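Local coordinates for protein ORF 37 (Human herpesvirus 8 type M, PDB 3FHD) that cuts double-stranded and single-stranded DNA as a viral endo- and exonuclease and helps process branched viral DNA into unit-length genomes for packaging, at residues Glu206-Thr211 / Cys442-Asp447; Lys300-Ser305 / Pro456-Val461. One frame throughout, in Å; residues are numbered along the deposited sequence.

Contact 1. Residues Glu206-Thr211 / Cys442-Asp447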
loop_
_atom_site.group_PDB
_atom_site.type_symbol
_atom_site.label_atom_id
_atom_site.label_comp_id
_atom_site.label_asym_id
_atom_site.label_seq_id
_atom_site.Cartn_x
_atom_site.Cartn_y
_atom_site.Cartn_z
ATOM N N GLU A 206 -6.746 -7.767 9.158
ATOM C CA GLU A 206 -5.853 -6.615 9.050
ATOM C C GLU A 206 -6.177 -5.528 10.050
ATOM O O GLU A 206 -5.263 -4.957 10.639
ATOM C CB GLU A 206 -5.758 -6.071 7.618
ATOM C CG GLU A 206 -4.942 -7.029 6.768
ATOM C CD GLU A 206 -4.400 -6.403 5.487
ATOM O OE1 GLU A 206 -4.441 -5.149 5.361
ATOM O OE2 GLU A 206 -3.926 -7.192 4.622
ATOM N N GLU A 207 -7.471 -5.272 10.273
ATOM C CA GLU A 207 -7.886 -4.261 11.246
ATOM C C GLU A 207 -7.479 -4.647 12.662
ATOM O O GLU A 207 -7.162 -3.766 13.483
ATOM C CB GLU A 207 -9.411 -4.026 11.217
ATOM C CG GLU A 207 -9.918 -3.188 10.048
ATOM C CD GLU A 207 -9.235 -1.836 9.954
ATOM O OE1 GLU A 207 -9.262 -1.059 10.947
ATOM O OE2 GLU A 207 -8.681 -1.550 8.869
ATOM N N VAL A 208 -7.500 -5.955 12.956
ATOM C CA VAL A 208 -7.079 -6.415 14.272
ATOM C C VAL A 208 -5.599 -6.126 14.478
ATOM O O VAL A 208 -5.199 -5.634 15.552
ATOM C CB VAL A 208 -7.400 -7.910 14.517
ATOM C CG1 VAL A 208 -6.633 -8.429 15.730
ATOM C CG2 VAL A 208 -8.891 -8.086 14.738
ATOM N N VAL A 209 -4.781 -6.434 13.465
ATOM C CA VAL A 209 -3.362 -6.129 13.576
ATOM C C VAL A 209 -3.105 -4.616 13.766
ATOM O O VAL A 209 -2.243 -4.244 14.571
ATOM C CB VAL A 209 -2.520 -6.684 12.409
ATOM C CG1 VAL A 209 -1.019 -6.289 12.574
ATOM C CG2 VAL A 209 -2.683 -8.211 12.313
ATOM N N LYS A 210 -3.829 -3.760 13.043
ATOM C CA LYS A 210 -3.705 -2.291 13.252
ATOM C C LYS A 210 -3.941 -1.930 14.699
ATOM O O LYS A 210 -3.169 -1.153 15.277
ATOM C CB LYS A 210 -4.715 -1.487 12.424
ATOM C CG LYS A 210 -4.472 -1.504 10.966
ATOM C CD LYS A 210 -5.262 -0.439 10.212
ATOM C CE LYS A 210 -5.364 -0.908 8.756
ATOM N NZ LYS A 210 -5.720 0.127 7.754
ATOM N N THR A 211 -5.016 -2.469 15.279
ATOM C CA THR A 211 -5.310 -2.246 16.716
ATOM C C THR A 211 -4.176 -2.670 17.657
ATOM O O THR A 211 -3.880 -1.961 18.632
ATOM C CB THR A 211 -6.621 -2.915 17.157
ATOM O OG1 THR A 211 -7.659 -2.532 16.253
ATOM C CG2 THR A 211 -7.027 -2.436 18.581
ATOM N N CYS A 442 -13.952 -10.048 23.441
ATOM C CA CYS A 442 -12.505 -9.898 23.627
ATOM C C CYS A 442 -12.102 -8.443 23.390
ATOM O O CYS A 442 -12.809 -7.714 22.685
ATOM C CB CYS A 442 -11.733 -10.835 22.695
ATOM S SG CYS A 442 -11.962 -12.590 23.060
ATOM N N THR A 443 -10.996 -8.007 23.985
ATOM C CA THR A 443 -10.561 -6.614 23.824
ATOM C C THR A 443 -9.052 -6.468 23.741
ATOM O O THR A 443 -8.312 -7.223 24.377
ATOM C CB THR A 443 -11.063 -5.698 24.977
ATOM O OG1 THR A 443 -10.662 -6.241 26.242
ATOM C CG2 THR A 443 -12.591 -5.515 24.936
ATOM N N ILE A 444 -8.620 -5.487 22.945
ATOM C CA ILE A 444 -7.231 -5.001 22.936
ATOM C C ILE A 444 -7.283 -3.552 23.429
ATOM O O ILE A 444 -7.797 -2.683 22.735
ATOM C CB ILE A 444 -6.586 -5.040 21.501
ATOM C CG1 ILE A 444 -6.784 -6.400 20.827
ATOM C CG2 ILE A 444 -5.089 -4.679 21.571
ATOM C CD1 ILE A 444 -6.687 -6.350 19.280
ATOM N N GLY A 445 -6.782 -3.298 24.634
ATOM C CA GLY A 445 -6.994 -2.005 25.293
ATOM C C GLY A 445 -8.477 -1.743 25.533
ATOM O O GLY A 445 -9.181 -2.571 26.107
ATOM N N GLY A 446 -8.960 -0.593 25.079
ATOM C CA GLY A 446 -10.382 -0.266 25.195
ATOM C C GLY A 446 -11.182 -1.015 24.143
ATOM O O GLY A 446 -12.297 -1.485 24.418
ATOM N N ASP A 447 -10.562 -1.170 22.967
ATOM C CA ASP A 447 -11.192 -1.640 21.734
ATOM C C ASP A 447 -11.704 -3.074 21.815
ATOM O O ASP A 447 -10.947 -3.996 22.117
ATOM C CB ASP A 447 -10.192 -1.543 20.568
ATOM C CG ASP A 447 -9.572 -0.155 20.421
ATOM O OD1 ASP A 447 -9.123 0.436 21.434
ATOM O OD2 ASP A 447 -9.522 0.337 19.269
#

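Contact 2. Residues Lys300-Ser305 / Pro456-Val461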
loop_
_atom_site.group_PDB
_atom_site.type_symbol
_atom_site.label_atom_id
_atom_site.label_comp_id
_atom_site.label_asym_id
_atom_site.label_seq_id
_atom_site.Cartn_x
_atom_site.Cartn_y
_atom_site.Cartn_z
ATOM N N LYS A 300 10.305 -22.073 15.685
ATOM C CA LYS A 300 10.661 -22.901 14.532
ATOM C C LYS A 300 9.665 -24.056 14.364
ATOM O O LYS A 300 9.144 -24.278 13.265
ATOM C CB LYS A 300 12.109 -23.404 14.657
ATOM C CG LYS A 300 12.652 -24.088 13.414
ATOM C CD LYS A 300 14.086 -24.601 13.613
ATOM C CE LYS A 300 14.304 -25.859 12.769
ATOM N NZ LYS A 300 15.676 -26.436 12.838
ATOM N N ASP A 301 9.377 -24.761 15.461
ATOM C CA ASP A 301 8.443 -25.880 15.446
ATOM C C ASP A 301 7.037 -25.449 15.030
ATOM O O ASP A 301 6.317 -26.202 14.342
ATOM C CB ASP A 301 8.423 -26.576 16.815
ATOM N N PHE A 302 6.651 -24.236 15.444
ATOM C CA PHE A 302 5.392 -23.639 15.030
ATOM C C PHE A 302 5.408 -23.367 13.519
ATOM O O PHE A 302 4.494 -23.775 12.794
ATOM C CB PHE A 302 5.111 -22.360 15.835
ATOM C CG PHE A 302 3.895 -21.605 15.368
ATOM C CD1 PHE A 302 2.611 -22.070 15.667
ATOM C CD2 PHE A 302 4.036 -20.429 14.641
ATOM C CE1 PHE A 302 1.479 -21.374 15.230
ATOM C CE2 PHE A 302 2.910 -19.727 14.184
ATOM C CZ PHE A 302 1.627 -20.210 14.492
ATOM N N PHE A 303 6.462 -22.721 13.031
ATOM C CA PHE A 303 6.560 -22.458 11.596
ATOM C C PHE A 303 6.477 -23.728 10.753
ATOM O O PHE A 303 5.748 -23.771 9.749
ATOM C CB PHE A 303 7.824 -21.660 11.252
ATOM C CG PHE A 303 7.656 -20.173 11.410
ATOM C CD1 PHE A 303 6.630 -19.501 10.750
ATOM C CD2 PHE A 303 8.523 -19.439 12.209
ATOM C CE1 PHE A 303 6.474 -18.125 10.880
ATOM C CE2 PHE A 303 8.369 -18.074 12.348
ATOM C CZ PHE A 303 7.336 -17.414 11.685
ATOM N N TYR A 304 7.192 -24.762 11.184
ATOM C CA TYR A 304 7.238 -26.020 10.451
ATOM C C TYR A 304 6.197 -27.027 10.929
ATOM O O TYR A 304 6.441 -28.232 10.878
ATOM C CB TYR A 304 8.657 -26.635 10.481
ATOM C CG TYR A 304 9.758 -25.722 9.930
ATOM C CD1 TYR A 304 9.518 -24.851 8.862
ATOM C CD2 TYR A 304 11.033 -25.735 10.481
ATOM C CE1 TYR A 304 10.531 -24.015 8.363
ATOM C CE2 TYR A 304 12.049 -24.919 9.990
ATOM C CZ TYR A 304 11.800 -24.063 8.935
ATOM O OH TYR A 304 12.823 -23.254 8.452
ATOM N N SER A 305 5.043 -26.543 11.395
ATOM C CA SER A 305 3.921 -27.427 11.722
ATOM C C SER A 305 2.950 -27.556 10.532
ATOM O O SER A 305 1.953 -28.281 10.604
ATOM C CB SER A 305 3.212 -26.958 12.996
ATOM O OG SER A 305 2.615 -25.681 12.810
ATOM N N PRO A 456 -6.316 -12.995 17.540
ATOM C CA PRO A 456 -4.864 -12.902 17.319
ATOM C C PRO A 456 -4.053 -13.606 18.406
ATOM O O PRO A 456 -4.350 -13.482 19.610
ATOM C CB PRO A 456 -4.584 -11.401 17.304
ATOM C CG PRO A 456 -5.708 -10.787 18.088
ATOM C CD PRO A 456 -6.904 -11.697 17.930
ATOM N N THR A 457 -3.035 -14.336 17.965
ATOM C CA THR A 457 -2.196 -15.130 18.850
ATOM C C THR A 457 -0.741 -14.666 18.858
ATOM O O THR A 457 -0.060 -14.772 19.879
ATOM C CB THR A 457 -2.198 -16.632 18.445
ATOM O OG1 THR A 457 -1.728 -16.737 17.095
ATOM C CG2 THR A 457 -3.602 -17.244 18.554
ATOM N N LEU A 458 -0.269 -14.168 17.717
ATOM C CA LEU A 458 1.145 -13.904 17.521
ATOM C C LEU A 458 1.318 -12.761 16.543
ATOM O O LEU A 458 0.594 -12.679 15.542
ATOM C CB LEU A 458 1.801 -15.157 16.960
ATOM C CG LEU A 458 3.317 -15.305 16.802
ATOM C CD1 LEU A 458 3.992 -15.490 18.169
ATOM C CD2 LEU A 458 3.584 -16.534 15.895
ATOM N N LEU A 459 2.284 -11.892 16.841
ATOM C CA LEU A 459 2.654 -10.764 15.985
ATOM C C LEU A 459 4.164 -10.787 15.744
ATOM O O LEU A 459 4.958 -10.876 16.680
ATOM C CB LEU A 459 2.207 -9.433 16.612
ATOM C CG LEU A 459 2.459 -8.132 15.816
ATOM C CD1 LEU A 459 1.609 -8.052 14.576
ATOM C CD2 LEU A 459 2.250 -6.894 16.689
ATOM N N ILE A 460 4.569 -10.740 14.483
ATOM C CA ILE A 460 5.984 -10.619 14.154
ATOM C C ILE A 460 6.202 -9.288 13.412
ATOM O O ILE A 460 5.470 -8.993 12.476
ATOM C CB ILE A 460 6.437 -11.793 13.289
ATOM C CG1 ILE A 460 6.166 -13.129 14.042
ATOM C CG2 ILE A 460 7.910 -11.633 12.903
ATOM C CD1 ILE A 460 6.793 -14.342 13.392
ATOM N N VAL A 461 7.189 -8.509 13.852
ATOM C CA VAL A 461 7.520 -7.245 13.208
ATOM C C VAL A 461 8.927 -7.389 12.651
ATOM O O VAL A 461 9.878 -7.670 13.393
ATOM C CB VAL A 461 7.388 -6.027 14.174
ATOM C CG1 VAL A 461 7.817 -4.719 13.480
ATOM C CG2 VAL A 461 5.944 -5.887 14.698
#

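Contact 1. Residues Glu206-Thr211 / Cys442-Asp447
Thr211 turns its methyl, not its hydroxyl, to the hairpin at 442-447, and Ile444 and Asp447 receive it there. CG2 of Thr211 lies 3.9 Å from CB of Ile444 and nearly as close to CD1 of that side chain, so the methyl rests along the flank of the isoleucine. On its other approach it meets the aspartate, with Thr211 CG2 3.8 Å from both CB and OD2 of Asp447. The carboxylate therefore only brushes a methyl group, and no hydrogen bond spans the two segments. With CG2 trans to the backbone N, OG1 of Thr211 sits beside its own backbone N, turned back along the helix and 3.1 Å from the carbonyl O of Glu207, one turn earlier, although this carbonyl is not certain to receive its proton.

The partner segment forms most of a small β-hairpin of strands 443-444 and 447-448, closed by a type II' turn from Ile444 to Asp447 with Gly445 at positive phi (61°). Ile444 N donates to Asp447 O at 2.9 Å, while the return bond from Asp447 N is weak; this pairing puts the apolar and the acidic side chain beside the same threonine.

Ile444 does the deeper packing. Its extended chain (chi2 157°) carries CD1 of Ile444 to the helix, 4.1 Å from CG1 of Val208, the two side chains crossing nearly at a right angle. CD1 of Ile444 is also 4.0 Å from CB of Thr211, and so reaches residues one turn apart on one helical face. Leu212, Thr215 and Leu216 continue that face against Ile444. The same helix, 203-217, carries Glu206, which binds magnesium in another structure of this protein but not here, and Lys210, whose NZ bridges Glu207 OE2 and also bonds the carbonyl oxygens of Asp243 and Leu225.

Contact 2. Residues Lys300-Ser305 / Pro456-Val461
Phe302 and Phe303, consecutive residues in the last turn of helix 296-303, each meet one branched side chain of strand 455-464. CE2 of Phe302 lies 3.7 Å from CD2 of Leu458, and CD2 of the same ring is a little farther from that methyl; the approach to the ring is oblique. Phe303 instead receives its partner at the rim: CD1 of Ile460 comes close to the ring plane, 3.6 Å from CZ of Phe303. In both pairs the side chains reach out from opposite directions and touch near their ends, so the backbones stay well separated, with 10.9 Å between CA of Phe302 and CA of Leu458.

The torsions explain this span. Phe302 has its ring trans to the backbone N (chi1 174°), directed out from the helix, and Leu458 adopts the matching extended chi1. Ile460 projects through CG1, and its chi2 of -170° stretches CD1 toward Phe303. Leu458 and Ile460, two residues apart, lie on the same face of the strand, which lets them meet adjacent phenylalanines.

Further out, the Phe302 ring also meets the ring of Tyr273, with planes about 30° apart, and touches Ile283 of helix 282-292; Leu290 of that helix packs on Leu458. The helix end is fastened by the carbonyl O of Phe302, which accepts from Ser305 N at 3.1 Å and from Ser305 OG at 2.7 Å, the hydroxyl reaching a lone pair of the oxygen within the plane of the carbonyl group. On the strand, Thr457 and Leu458 face Phe430 as a classic β bulge. The whole is a buried, wholly apolar helix-on-sheet contact, in which a helix packs over an inner strand of the mixed β-sheet, consistent with the α/β architecture of the PD-(D/E)XK superfamily, to which this enzyme belongs.

Contacts 1 and 2 have their centres 19 Å apart and alternate along the chain: 206-211, 300-305, 442-447, then 456-461. Strand 455-464, an inner strand of the mixed eight-stranded sheet, connects them. Its Leu458 and Ile460 face helix 296-303, whereas Leu459 turns to helix 203-217, where CD1 of Leu459 lies 3.7 Å from CG1 of Val209. Pro456 CG also packs 3.5 Å from Val208 CG1. The two helices thus lie on opposite faces of the sheet, in a layered α/β/α arrangement. The side chains of Val208 in contact 1 and Ile460 in contact 2 lie about 12 and 14 Å from the bound magnesium ion, so the packing residues stand outside its coordination shell.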